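Local coordinates for protein thioredoxin peroxidase 2 (PDB 2C0D) that probably reduces hydrogen peroxide and organic hydroperoxides to water and alcohols as a thioredoxin-dependent antioxidant peroxidase of the malaria parasite, at residues A31-A36 / D131-Y136; L93-D99 / F122-I128; C157-Q161 / I182-D186. All coordinates share one frame; numbering follows the deposited sequence. Where two conformers were deposited one is given.

Contact 1. Residues A31-A36 / D131-Y136; sequences AYNFTA and DISKNY
Tyr32 and Asp131 meet because of two different first torsions: the tyrosine turns CG away from its own backbone N (chi1 174°) and sends its ring along helix 131-135, whereas the aspartate CG sits between the backbone N and the carbonyl carbon (chi1 62°), which brings the carboxylate to the phenol. Tyr32 OH donates to Asp131 OD2 in a short bond of 2.5 Å, with ring and carboxylate planes 78° apart. The hydroxyl reaches the anti side of that oxygen, somewhat out of the carboxylate plane. Asp131 OD2 also accepts from a water at 2.7 Å, and the same water donates to Thr35 O at 2.9 Å, so the aspartate is linked to the peptide at the start of strand 35-39 as well.

One turn further along the helix, Asn135 CB rests over one face of the Tyr32 ring, 3.7 Å from its centroid, as a CH-pi contact. At the ring's edge lies Tyr136, whose CE2 is 3.7 Å from Tyr32 CB. The hydroxyl of Tyr136 continues past this point and donates to Tyr32 O, 2.8 Å away, so Tyr32 is held at its phenol end and at its backbone.

Ile132 carries the apolar part. Its CG1 lies 3.5 Å from Phe34 CB, and its CD1 passes the Phe34 ring to reach Ala36 CB. Around it Phe34 also touches Leu50 and Val48, and Ile132 touches Phe63 of strand 58-63.

Two phenol hydroxyls, pointing in from either segment, thus join the loop before strand 35-39 to the short helix and the residue that follows it, away from the predicted active-site Cys72. With a tyrosine and a water both donating to OD2, the Asp131 carboxylate would probably be favoured in its charged form.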
loop_
_atom_site.group_PDB
_atom_site.type_symbol
_atom_site.label_atom_id
_atom_site.label_comp_id
_atom_site.label_asym_id
_atom_site.label_seq_id
_atom_site.Cartn_x
_atom_site.Cartn_y
_atom_site.Cartn_z
ATOM N N ALA B 31 -11.263 -11.659 2.130
ATOM C CA ALA B 31 -11.598 -10.670 1.114
ATOM C C ALA B 31 -13.114 -10.677 0.825
ATOM O O ALA B 31 -13.752 -11.719 0.840
ATOM C CB ALA B 31 -10.825 -10.980 -0.151
ATOM N N TYR B 32 -13.651 -9.501 0.554
ATOM C CA TYR B 32 -15.033 -9.372 0.131
ATOM C C TYR B 32 -15.250 -10.119 -1.171
ATOM O O TYR B 32 -14.621 -9.817 -2.201
ATOM C CB TYR B 32 -15.375 -7.882 -0.033
ATOM C CG TYR B 32 -16.765 -7.639 -0.623
ATOM C CD1 TYR B 32 -17.930 -7.944 0.113
ATOM C CD2 TYR B 32 -16.912 -7.088 -1.892
ATOM C CE1 TYR B 32 -19.211 -7.712 -0.416
ATOM C CE2 TYR B 32 -18.219 -6.838 -2.428
ATOM C CZ TYR B 32 -19.345 -7.167 -1.678
ATOM O OH TYR B 32 -20.637 -6.935 -2.172
ATOM N N ASN B 33 -16.163 -11.094 -1.122
ATOM C CA ASN B 33 -16.425 -11.973 -2.239
ATOM C C ASN B 33 -17.514 -11.391 -3.136
ATOM O O ASN B 33 -18.684 -11.648 -2.943
ATOM C CB ASN B 33 -16.887 -13.337 -1.686
ATOM C CG ASN B 33 -17.102 -14.380 -2.755
ATOM O OD1 ASN B 33 -16.661 -14.248 -3.917
ATOM N ND2 ASN B 33 -17.800 -15.473 -2.359
ATOM N N PHE B 34 -17.120 -10.651 -4.153
ATOM C CA PHE B 34 -18.112 -10.000 -5.006
ATOM C C PHE B 34 -18.569 -10.892 -6.133
ATOM O O PHE B 34 -17.914 -11.878 -6.471
ATOM C CB PHE B 34 -17.541 -8.710 -5.572
ATOM C CG PHE B 34 -16.250 -8.882 -6.321
ATOM C CD1 PHE B 34 -16.253 -9.182 -7.686
ATOM C CD2 PHE B 34 -15.031 -8.703 -5.674
ATOM C CE1 PHE B 34 -15.056 -9.311 -8.373
ATOM C CE2 PHE B 34 -13.843 -8.823 -6.351
ATOM C CZ PHE B 34 -13.853 -9.124 -7.712
ATOM N N THR B 35 -19.716 -10.527 -6.712
ATOM C CA THR B 35 -20.163 -11.078 -7.986
ATOM C C THR B 35 -20.535 -9.869 -8.861
ATOM O O THR B 35 -21.271 -8.945 -8.430
ATOM C CB THR B 35 -21.353 -12.072 -7.867
ATOM O OG1 THR B 35 -20.981 -13.196 -7.048
ATOM C CG2 THR B 35 -21.719 -12.622 -9.238
ATOM N N ALA B 36 -19.978 -9.829 -10.066
ATOM C CA ALA B 36 -20.193 -8.663 -10.928
ATOM C C ALA B 36 -19.997 -9.133 -12.352
ATOM O O ALA B 36 -19.373 -10.165 -12.583
ATOM C CB ALA B 36 -19.182 -7.535 -10.609
ATOM N N ASP B 131 -20.593 -1.431 -4.623
ATOM C CA ASP B 131 -20.361 -2.242 -3.396
ATOM C C ASP B 131 -18.954 -2.865 -3.334
ATOM O O ASP B 131 -18.423 -3.101 -2.230
ATOM C CB ASP B 131 -21.434 -3.323 -3.219
ATOM C CG ASP B 131 -21.446 -4.315 -4.351
ATOM O OD1 ASP B 131 -21.995 -3.952 -5.422
ATOM O OD2 ASP B 131 -20.926 -5.470 -4.197
ATOM N N ILE B 132 -18.334 -3.115 -4.490
ATOM C CA ILE B 132 -17.008 -3.714 -4.461
ATOM C C ILE B 132 -16.053 -2.645 -3.967
ATOM O O ILE B 132 -15.290 -2.866 -3.005
ATOM C CB ILE B 132 -16.575 -4.238 -5.830
ATOM C CG1 ILE B 132 -17.587 -5.303 -6.366
ATOM C CG2 ILE B 132 -15.146 -4.865 -5.716
ATOM C CD1 ILE B 132 -17.259 -5.683 -7.809
ATOM N N SER B 133 -16.079 -1.481 -4.617
ATOM C CA SER B 133 -15.197 -0.373 -4.161
ATOM C C SER B 133 -15.486 -0.007 -2.711
ATOM O O SER B 133 -14.549 0.247 -1.944
ATOM C CB SER B 133 -15.295 0.871 -5.067
ATOM O OG SER B 133 -14.960 0.502 -6.405
ATOM N N LYS B 134 -16.762 -0.028 -2.295
ATOM C CA LYS B 134 -17.077 0.318 -0.895
ATOM C C LYS B 134 -16.440 -0.673 0.085
ATOM O O LYS B 134 -15.859 -0.266 1.118
ATOM C CB LYS B 134 -18.597 0.371 -0.665
ATOM C CG LYS B 134 -18.985 0.924 0.753
ATOM N N ASN B 135 -16.555 -1.952 -0.241
ATOM C CA ASN B 135 -16.097 -3.010 0.664
ATOM C C ASN B 135 -14.583 -3.197 0.665
ATOM O O ASN B 135 -14.044 -3.806 1.600
ATOM C CB ASN B 135 -16.821 -4.282 0.323
ATOM C CG ASN B 135 -18.213 -4.317 0.964
ATOM O OD1 ASN B 135 -19.235 -4.121 0.309
ATOM N ND2 ASN B 135 -18.238 -4.470 2.278
ATOM N N TYR B 136 -13.914 -2.670 -0.355
ATOM C CA TYR B 136 -12.424 -2.532 -0.320
ATOM C C TYR B 136 -11.930 -1.155 0.183
ATOM O O TYR B 136 -10.714 -0.893 0.134
ATOM C CB TYR B 136 -11.800 -2.965 -1.654
ATOM C CG TYR B 136 -11.889 -4.467 -1.851
ATOM C CD1 TYR B 136 -10.822 -5.298 -1.452
ATOM C CD2 TYR B 136 -13.011 -5.059 -2.453
ATOM C CE1 TYR B 136 -10.893 -6.719 -1.609
ATOM C CE2 TYR B 136 -13.093 -6.508 -2.619
ATOM C CZ TYR B 136 -12.022 -7.296 -2.182
ATOM O OH TYR B 136 -12.050 -8.670 -2.326
HETATM O O HOH W 1 -20.597 -7.254 -6.174
#

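Contact 2. Residues L93-D99 / F122-I128; sequences LLGISVD and FTLVSDI
Leu93 CD2 stands over the centre of the Phe122 ring, 3.6 Å from the centroid and only 2° off the ring normal, a CH-pi contact in which one methyl covers one face. At the edge of the same ring, in its plane, comes the backbone of Gly95, whose N is 3.9 Å from Phe122 CE1. Lacking a side chain, Gly95 lets Leu124 CD2 lie close to its CA.

The backbones pair as parallel strands. Gly95 N gives its hydrogen to Thr123 O, and Gly95 O in turn accepts from Val125 N at 2.7 Å. Ser97 repeats the pattern, its N bonding to Val125 O at 3.3 Å and its O accepting from Asp127 N at 2.8 Å. At the Leu93 end, where the strands spread, a water bridges Leu93 O and Thr123 N. At the other end Ser126, modelled in two conformers, in one of them donates OG to a lone pair of Asp99 O at 2.7 Å, in the carbonyl plane.

On the face bearing Leu94 and Ile96, the Ile96 and Val125 side chains run side by side, Ile96 CG1 4.0 Å from Val125 CB. Asp127 CB packs 3.9 Å from Ile96 CG2. With CG opposite the backbone N (chi1 -179°), the Asp127 carboxylate extends to the first turn of helix 131-135, where its two oxygens accept from Ile132 N and Ser133 N.

This is the core pair of a beta-alpha-beta unit whose crossover is helix 101-109. Strand 58-63 flanks strand 91-97 and strand 35-39 flanks 123-126, while Phe122 rests on Ile76 and Asn80 of helix 73-81.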
loop_
_atom_site.group_PDB
_atom_site.type_symbol
_atom_site.label_atom_id
_atom_site.label_comp_id
_atom_site.label_asym_id
_atom_site.label_seq_id
_atom_site.Cartn_x
_atom_site.Cartn_y
_atom_site.Cartn_z
ATOM N N LEU B 93 -5.253 -11.203 -12.787
ATOM C CA LEU B 93 -5.341 -9.728 -12.698
ATOM C C LEU B 93 -6.767 -9.284 -13.033
ATOM O O LEU B 93 -7.301 -9.620 -14.121
ATOM C CB LEU B 93 -4.355 -9.076 -13.668
ATOM C CG LEU B 93 -4.331 -7.541 -13.661
ATOM C CD1 LEU B 93 -3.941 -6.987 -12.256
ATOM C CD2 LEU B 93 -3.348 -7.036 -14.766
ATOM N N LEU B 94 -7.393 -8.532 -12.129
ATOM C CA LEU B 94 -8.748 -7.999 -12.399
ATOM C C LEU B 94 -8.756 -6.467 -12.275
ATOM O O LEU B 94 -8.455 -5.918 -11.184
ATOM C CB LEU B 94 -9.760 -8.579 -11.417
ATOM C CG LEU B 94 -9.865 -10.118 -11.430
ATOM C CD1 LEU B 94 -10.775 -10.587 -10.317
ATOM C CD2 LEU B 94 -10.325 -10.651 -12.785
ATOM N N GLY B 95 -9.079 -5.783 -13.378
ATOM C CA GLY B 95 -9.226 -4.326 -13.306
ATOM C C GLY B 95 -10.640 -4.068 -12.836
ATOM O O GLY B 95 -11.600 -4.770 -13.253
ATOM N N ILE B 96 -10.813 -3.125 -11.917
ATOM C CA ILE B 96 -12.165 -2.848 -11.414
ATOM C C ILE B 96 -12.455 -1.332 -11.429
ATOM O O ILE B 96 -11.656 -0.560 -10.912
ATOM C CB ILE B 96 -12.354 -3.349 -9.972
ATOM C CG1 ILE B 96 -12.016 -4.846 -9.858
ATOM C CG2 ILE B 96 -13.800 -3.074 -9.516
ATOM C CD1 ILE B 96 -11.901 -5.369 -8.433
ATOM N N SER B 97 -13.574 -0.908 -12.015
ATOM C CA SER B 97 -14.017 0.511 -11.892
ATOM C C SER B 97 -15.538 0.521 -11.739
ATOM O O SER B 97 -16.196 -0.494 -12.019
ATOM C CB SER B 97 -13.590 1.397 -13.071
ATOM O OG SER B 97 -14.393 1.133 -14.242
ATOM N N VAL B 98 -16.093 1.669 -11.361
ATOM C CA VAL B 98 -17.571 1.777 -11.184
ATOM C C VAL B 98 -18.368 1.839 -12.519
ATOM O O VAL B 98 -19.609 1.846 -12.522
ATOM C CB VAL B 98 -17.955 2.933 -10.228
ATOM C CG1 VAL B 98 -17.248 2.727 -8.877
ATOM C CG2 VAL B 98 -17.596 4.234 -10.799
ATOM N N ASP B 99 -17.664 1.779 -13.625
ATOM C CA ASP B 99 -18.259 2.094 -14.925
ATOM C C ASP B 99 -18.815 0.850 -15.600
ATOM O O ASP B 99 -18.472 -0.266 -15.203
ATOM C CB ASP B 99 -17.200 2.736 -15.804
ATOM C CG ASP B 99 -16.580 3.991 -15.165
ATOM O OD1 ASP B 99 -16.919 5.112 -15.608
ATOM O OD2 ASP B 99 -15.723 3.860 -14.262
ATOM N N PHE B 122 -6.719 -9.265 -20.020
ATOM C CA PHE B 122 -7.205 -9.626 -18.700
ATOM C C PHE B 122 -8.607 -9.023 -18.501
ATOM O O PHE B 122 -9.011 -8.119 -19.245
ATOM C CB PHE B 122 -6.239 -9.171 -17.581
ATOM C CG PHE B 122 -6.039 -7.655 -17.457
ATOM C CD1 PHE B 122 -6.799 -6.925 -16.543
ATOM C CD2 PHE B 122 -5.066 -6.988 -18.195
ATOM C CE1 PHE B 122 -6.632 -5.553 -16.360
ATOM C CE2 PHE B 122 -4.846 -5.599 -18.030
ATOM C CZ PHE B 122 -5.630 -4.874 -17.108
ATOM N N THR B 123 -9.311 -9.500 -17.490
ATOM C CA THR B 123 -10.710 -9.126 -17.274
ATOM C C THR B 123 -10.895 -7.766 -16.587
ATOM O O THR B 123 -10.207 -7.456 -15.602
ATOM C CB THR B 123 -11.379 -10.223 -16.432
ATOM O OG1 THR B 123 -11.340 -11.452 -17.194
ATOM C CG2 THR B 123 -12.868 -9.865 -16.077
ATOM N N LEU B 124 -11.825 -6.962 -17.115
ATOM C CA LEU B 124 -12.218 -5.682 -16.550
ATOM C C LEU B 124 -13.621 -5.837 -15.935
ATOM O O LEU B 124 -14.576 -6.275 -16.608
ATOM C CB LEU B 124 -12.230 -4.585 -17.630
ATOM C CG LEU B 124 -10.887 -4.321 -18.360
ATOM C CD1 LEU B 124 -11.138 -3.231 -19.409
ATOM C CD2 LEU B 124 -9.835 -3.820 -17.383
ATOM N N VAL B 125 -13.731 -5.517 -14.657
ATOM C CA VAL B 125 -14.951 -5.790 -13.909
ATOM C C VAL B 125 -15.717 -4.504 -13.715
ATOM O O VAL B 125 -15.157 -3.463 -13.336
ATOM C CB VAL B 125 -14.598 -6.306 -12.495
ATOM C CG1 VAL B 125 -15.882 -6.599 -11.671
ATOM C CG2 VAL B 125 -13.763 -7.553 -12.632
ATOM N N SER B 126 -17.034 -4.607 -13.908
ATOM C CA SER B 126 -17.915 -3.454 -13.714
ATOM C C SER B 126 -18.564 -3.418 -12.328
ATOM O O SER B 126 -19.519 -4.185 -12.041
ATOM C CB SER B 126 -18.974 -3.444 -14.812
ATOM O OG SER B 126 -18.408 -2.893 -15.979
ATOM N N ASP B 127 -18.067 -2.517 -11.473
ATOM C CA ASP B 127 -18.613 -2.333 -10.102
ATOM C C ASP B 127 -19.801 -1.327 -10.148
ATOM O O ASP B 127 -19.769 -0.260 -9.530
ATOM C CB ASP B 127 -17.505 -1.838 -9.156
ATOM C CG ASP B 127 -17.980 -1.657 -7.709
ATOM O OD1 ASP B 127 -18.974 -2.309 -7.291
ATOM O OD2 ASP B 127 -17.288 -0.920 -6.963
ATOM N N ILE B 128 -20.852 -1.692 -10.904
ATOM C CA ILE B 128 -21.865 -0.689 -11.241
ATOM C C ILE B 128 -22.730 -0.313 -10.063
ATOM O O ILE B 128 -23.275 0.797 -10.064
ATOM C CB ILE B 128 -22.783 -1.043 -12.423
ATOM C CG1 ILE B 128 -23.385 -2.434 -12.210
ATOM C CG2 ILE B 128 -22.090 -0.693 -13.789
ATOM C CD1 ILE B 128 -24.584 -2.619 -13.100
HETATM O O HOH W 2 -8.044 -11.575 -15.803
#

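Contact 3. Residues C157-Q161 / I182-D186; sequences CVRHQ and IIHVD
The charged interaction is between Arg159 and Asp186. The guanidinium approaches end-on and places both terminal nitrogens on one oxygen: NH1 is 2.8 Å and NH2 3.1 Å from Asp186 OD1. That oxygen lies in the guanidinium plane for both bonds, although the two flat groups are turned 45° against each other. NH1 reaches the syn lone pair of OD1, whereas NH2 comes from well outside the carboxylate plane. A further bond from NH1 to Asp186 OD2 is weak, at 3.5 Å; OD2 has its stronger partner in the Tyr58 hydroxyl. The cation is shared as well: NH1 forms a salt bridge with Asp153, and NH2 one with Asp165 of the second subunit. It should help keep the three surrounding carboxylates ionised.

Strand 158-164 has a classic beta bulge, Arg159 and His160 both facing Ile151 of strand 144-152, and the two side chains both start out toward helix 172-188. In this thioredoxin-like peroxiredoxin fold the helix lies against the sheet, its segment 182-186 running nearly antiparallel to the strand. Gln161 pairs antiparallel with a strand of the second subunit, so the sheet runs on through the interface, as in typical 2-Cys peroxiredoxin dimers.

The remaining contacts are aliphatic carbons packed on the arginine and His160 CB. The Arg159 chain bends at chi2 and chi3 (both -68°) and slides past Ile182, whose CG2 sits over one face of the guanidinium, off toward its rim, 3.9 Å from CZ. Ile182 CD1 spans both bulge residues, lying 4.0 Å from both Arg159 CB and His160 CB. At the guanidinium edge Val185 CG1 touches NH2 at 3.5 Å. Beyond them, Ile168 of the second subunit packs on Ile182 and Val185.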
loop_
_atom_site.group_PDB
_atom_site.type_symbol
_atom_site.label_atom_id
_atom_site.label_comp_id
_atom_site.label_asym_id
_atom_site.label_seq_id
_atom_site.Cartn_x
_atom_site.Cartn_y
_atom_site.Cartn_z
ATOM N N CYS B 157 -7.670 -14.688 1.486
ATOM C CA CYS B 157 -7.220 -13.698 2.455
ATOM C C CYS B 157 -6.538 -12.495 1.788
ATOM O O CYS B 157 -5.775 -12.675 0.866
ATOM C CB CYS B 157 -6.182 -14.354 3.355
ATOM S SG CYS B 157 -6.904 -15.660 4.405
ATOM N N VAL B 158 -6.811 -11.292 2.271
ATOM C CA VAL B 158 -6.107 -10.097 1.752
ATOM C C VAL B 158 -4.672 -10.050 2.302
ATOM O O VAL B 158 -4.464 -10.082 3.539
ATOM C CB VAL B 158 -6.871 -8.806 2.107
ATOM C CG1 VAL B 158 -6.099 -7.563 1.555
ATOM C CG2 VAL B 158 -8.313 -8.865 1.579
ATOM N N ARG B 159 -3.704 -10.019 1.402
ATOM C CA ARG B 159 -2.267 -10.090 1.792
ATOM C C ARG B 159 -1.496 -8.811 1.521
ATOM O O ARG B 159 -0.301 -8.698 1.898
ATOM C CB ARG B 159 -1.563 -11.246 1.080
ATOM C CG ARG B 159 -2.241 -12.639 1.313
ATOM C CD ARG B 159 -2.101 -13.120 2.773
ATOM N NE ARG B 159 -0.698 -13.412 3.050
ATOM C CZ ARG B 159 -0.042 -14.488 2.606
ATOM N NH1 ARG B 159 -0.678 -15.439 1.891
ATOM N NH2 ARG B 159 1.258 -14.630 2.899
ATOM N N HIS B 160 -2.111 -7.872 0.803
ATOM C CA HIS B 160 -1.425 -6.600 0.548
ATOM C C HIS B 160 -2.489 -5.607 0.161
ATOM O O HIS B 160 -3.469 -5.981 -0.494
ATOM C CB HIS B 160 -0.426 -6.741 -0.605
ATOM C CG HIS B 160 0.380 -5.503 -0.863
ATOM N ND1 HIS B 160 0.047 -4.573 -1.822
ATOM C CD2 HIS B 160 1.475 -5.024 -0.229
ATOM C CE1 HIS B 160 0.919 -3.574 -1.783
ATOM N NE2 HIS B 160 1.796 -3.826 -0.824
ATOM N N GLN B 161 -2.321 -4.369 0.623
ATOM C CA GLN B 161 -3.237 -3.277 0.239
ATOM C C GLN B 161 -2.381 -2.044 -0.055
ATOM O O GLN B 161 -1.496 -1.704 0.755
ATOM C CB GLN B 161 -4.183 -2.957 1.396
ATOM C CG GLN B 161 -4.881 -1.614 1.218
ATOM C CD GLN B 161 -5.960 -1.312 2.262
ATOM O OE1 GLN B 161 -6.299 -2.154 3.116
ATOM N NE2 GLN B 161 -6.498 -0.099 2.194
ATOM N N ILE B 182 5.031 -12.413 -1.364
ATOM C CA ILE B 182 3.890 -13.144 -0.806
ATOM C C ILE B 182 3.975 -14.637 -1.142
ATOM O O ILE B 182 3.772 -15.492 -0.268
ATOM C CB ILE B 182 2.552 -12.541 -1.288
ATOM C CG1 ILE B 182 2.403 -11.117 -0.701
ATOM C CG2 ILE B 182 1.338 -13.506 -0.928
ATOM C CD1 ILE B 182 1.337 -10.231 -1.430
ATOM N N ILE B 183 4.312 -14.937 -2.398
ATOM C CA ILE B 183 4.515 -16.331 -2.805
ATOM C C ILE B 183 5.621 -16.992 -1.949
ATOM O O ILE B 183 5.470 -18.137 -1.492
ATOM C CB ILE B 183 4.750 -16.442 -4.320
ATOM C CG1 ILE B 183 3.451 -16.068 -5.040
ATOM C CG2 ILE B 183 5.227 -17.870 -4.711
ATOM C CD1 ILE B 183 3.649 -15.875 -6.595
ATOM N N HIS B 184 6.698 -16.267 -1.727
ATOM C CA HIS B 184 7.790 -16.769 -0.867
ATOM C C HIS B 184 7.334 -17.130 0.541
ATOM O O HIS B 184 7.720 -18.205 1.071
ATOM C CB HIS B 184 8.991 -15.814 -0.833
ATOM C CG HIS B 184 10.103 -16.325 0.024
ATOM N ND1 HIS B 184 10.786 -17.482 -0.278
ATOM C CD2 HIS B 184 10.592 -15.893 1.212
ATOM C CE1 HIS B 184 11.680 -17.722 0.670
ATOM N NE2 HIS B 184 11.571 -16.783 1.593
ATOM N N VAL B 185 6.540 -16.251 1.167
ATOM C CA VAL B 185 5.975 -16.523 2.490
ATOM C C VAL B 185 5.150 -17.804 2.425
ATOM O O VAL B 185 5.256 -18.673 3.305
ATOM C CB VAL B 185 5.058 -15.344 2.974
ATOM C CG1 VAL B 185 4.271 -15.725 4.232
ATOM C CG2 VAL B 185 5.925 -14.137 3.241
ATOM N N ASP B 186 4.339 -17.934 1.365
ATOM C CA ASP B 186 3.447 -19.092 1.251
ATOM C C ASP B 186 4.208 -20.405 1.104
ATOM O O ASP B 186 3.746 -21.451 1.578
ATOM C CB ASP B 186 2.495 -18.900 0.076
ATOM C CG ASP B 186 1.411 -17.879 0.369
ATOM O OD1 ASP B 186 1.325 -17.421 1.534
ATOM O OD2 ASP B 186 0.646 -17.543 -0.566
#

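From the N terminus, residues 31-36 come first, and contact 1 waits almost a hundred residues before 131-136 returns to close its loop. Within that span contact 2 opens at 93-99 and closes at 122-128, so it nests in contact 1. Strand 123-126 lies beside strand 35-39 and leads directly into helix 131-135; the two contacts touch through the Asp127 carboxylate at the helix and through Ala36 packing on Val125. Contact 3 follows in series, tying the later strand 158-164 to the helix 172-188. It touches contact 1 where Ala31 packs on Val158, and lies across the chain's centre from contact 2. All three reach the same central sheet.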